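Local coordinates for protein similar to yteR (Bacilus subtilis) (Clostridium acetobutylicum, PDB 4WU0) that probably hydrolyses unsaturated rhamnogalacturonan fragments of pectin, as a family 105 glycoside hydrolase related to YteR, at residues D154-F159 with K218-R223. Residues are numbered along the deposited sequence; the frame is centred on the assembly and turned at random.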
loop_
_atom_site.group_PDB
_atom_site.type_symbol
_atom_site.label_atom_id
_atom_site.label_comp_id
_atom_site.label_asym_id
_atom_site.label_seq_id
_atom_site.Cartn_x
_atom_site.Cartn_y
_atom_site.Cartn_z
ATOM N N ASP A 154 0.610 3.246 19.794
ATOM C CA ASP A 154 -0.713 2.955 19.243
ATOM C C ASP A 154 -0.533 2.292 17.888
ATOM O O ASP A 154 -1.071 1.213 17.634
ATOM C CB ASP A 154 -1.483 4.276 19.131
ATOM C CG ASP A 154 -2.876 4.132 18.536
ATOM O OD1 ASP A 154 -3.286 3.028 18.111
ATOM O OD2 ASP A 154 -3.560 5.168 18.485
ATOM N N ILE A 155 0.261 2.933 17.040
ATOM C CA ILE A 155 0.527 2.455 15.696
ATOM C C ILE A 155 1.127 1.053 15.704
ATOM O O ILE A 155 0.650 0.161 14.981
ATOM C CB ILE A 155 1.453 3.445 14.979
ATOM C CG1 ILE A 155 0.681 4.745 14.712
ATOM C CG2 ILE A 155 2.031 2.861 13.678
ATOM C CD1 ILE A 155 1.559 5.975 14.671
ATOM N N THR A 156 2.166 0.834 16.495
ATOM C CA THR A 156 2.802 -0.478 16.481
ATOM C C THR A 156 1.855 -1.560 16.999
ATOM O O THR A 156 1.819 -2.667 16.480
ATOM C CB THR A 156 4.134 -0.499 17.259
ATOM O OG1 THR A 156 3.939 -0.082 18.609
ATOM C CG2 THR A 156 5.130 0.428 16.594
ATOM N N HIS A 157 1.087 -1.239 18.028
ATOM C CA HIS A 157 0.086 -2.176 18.556
ATOM C C HIS A 157 -0.880 -2.610 17.453
ATOM O O HIS A 157 -1.281 -3.785 17.377
ATOM C CB HIS A 157 -0.681 -1.496 19.690
ATOM C CG HIS A 157 -1.742 -2.347 20.313
ATOM N ND1 HIS A 157 -1.460 -3.383 21.180
ATOM C CD2 HIS A 157 -3.091 -2.308 20.199
ATOM C CE1 HIS A 157 -2.590 -3.934 21.585
ATOM N NE2 HIS A 157 -3.593 -3.303 20.999
ATOM N N GLN A 158 -1.244 -1.689 16.567
ATOM C CA GLN A 158 -2.160 -2.050 15.484
ATOM C C GLN A 158 -1.545 -3.068 14.530
ATOM O O GLN A 158 -2.213 -4.008 14.105
ATOM C CB GLN A 158 -2.623 -0.817 14.732
ATOM C CG GLN A 158 -3.388 0.114 15.667
ATOM C CD GLN A 158 -4.359 0.994 14.956
ATOM O OE1 GLN A 158 -5.092 0.545 14.065
ATOM N NE2 GLN A 158 -4.377 2.271 15.340
ATOM N N PHE A 159 -0.266 -2.912 14.212
ATOM C CA PHE A 159 0.418 -3.914 13.402
ATOM C C PHE A 159 0.491 -5.266 14.078
ATOM O O PHE A 159 0.317 -6.295 13.427
ATOM C CB PHE A 159 1.844 -3.466 13.057
ATOM C CG PHE A 159 1.894 -2.483 11.932
ATOM C CD1 PHE A 159 1.946 -2.923 10.634
ATOM C CD2 PHE A 159 1.836 -1.121 12.175
ATOM C CE1 PHE A 159 1.972 -2.033 9.579
ATOM C CE2 PHE A 159 1.859 -0.213 11.130
ATOM C CZ PHE A 159 1.928 -0.667 9.830
ATOM N N LYS A 218 14.667 4.390 16.913
ATOM C CA LYS A 218 15.504 3.189 16.900
ATOM C C LYS A 218 15.367 2.340 18.152
ATOM O O LYS A 218 15.539 1.121 18.101
ATOM C CB LYS A 218 16.976 3.559 16.695
ATOM C CG LYS A 218 17.368 3.663 15.231
ATOM C CD LYS A 218 16.568 4.742 14.524
ATOM C CE LYS A 218 16.768 4.734 13.017
ATOM N NZ LYS A 218 16.207 5.982 12.410
ATOM N N ASN A 219 15.050 2.984 19.270
ATOM C CA ASN A 219 14.875 2.270 20.525
ATOM C C ASN A 219 13.424 1.951 20.854
ATOM O O ASN A 219 13.119 1.599 21.992
ATOM C CB ASN A 219 15.514 3.036 21.682
ATOM C CG ASN A 219 14.820 4.356 21.988
ATOM O OD1 ASN A 219 13.771 4.685 21.410
ATOM N ND2 ASN A 219 15.410 5.124 22.896
ATOM N N HIS A 220 12.526 2.071 19.881
ATOM C CA HIS A 220 11.126 1.832 20.186
ATOM C C HIS A 220 10.905 0.391 20.640
ATOM O O HIS A 220 11.446 -0.535 20.054
ATOM C CB HIS A 220 10.213 2.171 19.019
ATOM C CG HIS A 220 8.773 2.213 19.409
ATOM N ND1 HIS A 220 7.972 1.096 19.394
ATOM C CD2 HIS A 220 8.014 3.217 19.910
ATOM C CE1 HIS A 220 6.773 1.410 19.851
ATOM N NE2 HIS A 220 6.777 2.690 20.184
ATOM N N LYS A 221 10.094 0.209 21.680
ATOM C CA LYS A 221 9.929 -1.105 22.292
ATOM C C LYS A 221 9.371 -2.174 21.339
ATOM O O LYS A 221 9.616 -3.369 21.549
ATOM C CB LYS A 221 9.030 -1.015 23.526
ATOM C CG LYS A 221 7.619 -0.585 23.199
ATOM C CD LYS A 221 6.816 -0.413 24.464
ATOM C CE LYS A 221 5.413 0.022 24.160
ATOM N NZ LYS A 221 4.632 0.025 25.412
ATOM N N ASP A 222 8.625 -1.751 20.318
ATOM C CA ASP A 222 8.000 -2.700 19.371
ATOM C C ASP A 222 8.708 -2.765 18.021
ATOM O O ASP A 222 8.249 -3.460 17.123
ATOM C CB ASP A 222 6.518 -2.372 19.124
ATOM C CG ASP A 222 5.677 -2.497 20.375
ATOM O OD1 ASP A 222 5.993 -3.340 21.245
ATOM O OD2 ASP A 222 4.692 -1.747 20.495
ATOM N N ARG A 223 9.825 -2.055 17.874
ATOM C CA ARG A 223 10.532 -2.033 16.597
ATOM C C ARG A 223 11.007 -3.419 16.155
ATOM O O ARG A 223 10.781 -3.807 15.010
ATOM C CB ARG A 223 11.692 -1.057 16.663
ATOM C CG ARG A 223 12.347 -0.766 15.324
ATOM C CD ARG A 223 13.366 0.354 15.482
ATOM N NE ARG A 223 14.074 0.630 14.233
ATOM C CZ ARG A 223 15.186 -0.001 13.855
ATOM N NH1 ARG A 223 15.725 -0.945 14.622
ATOM N NH2 ARG A 223 15.769 0.315 12.711
#
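T156, on the face of helix 152-166 turned to the loop 218-223, gives its hydroxyl to D222: OG1 donates to OD2 over 2.6 Å, reaching the anti lone pair. The T156 hydroxyl lies between backbone N and carbonyl carbon (chi1 57°), which also brings OG1 within hydrogen-bonding distance of F152 O one helical turn back, an acceptor that probably competes for the same proton. Nonpolar contact is slight: CB of D222 lies 3.6 Å from T156 CB, and CE1 of H220 3.8 Å from T156 CG2. The same CE1 comes to 3.4 Å from T156 OG1, which sits oblique to the ring. Inside the loop, H220 ND1 accepts from D222 N at 3.1 Å, the donor tilted 34° out of the ring plane. The far ring nitrogen, NE2, bonds to D153 OD1, so the imidazole is held at both nitrogens. H220 to R223 form a type I beta turn, closed by R223 N to H220 O. Through its ND1 bond H220 is a side-chain cap where the loop enters helix 223-240, while T156-D222 and H220-D153 fasten this helix-helix connection to helix 152-166 in the largely helical fold of the six-hairpin glycosidase clan.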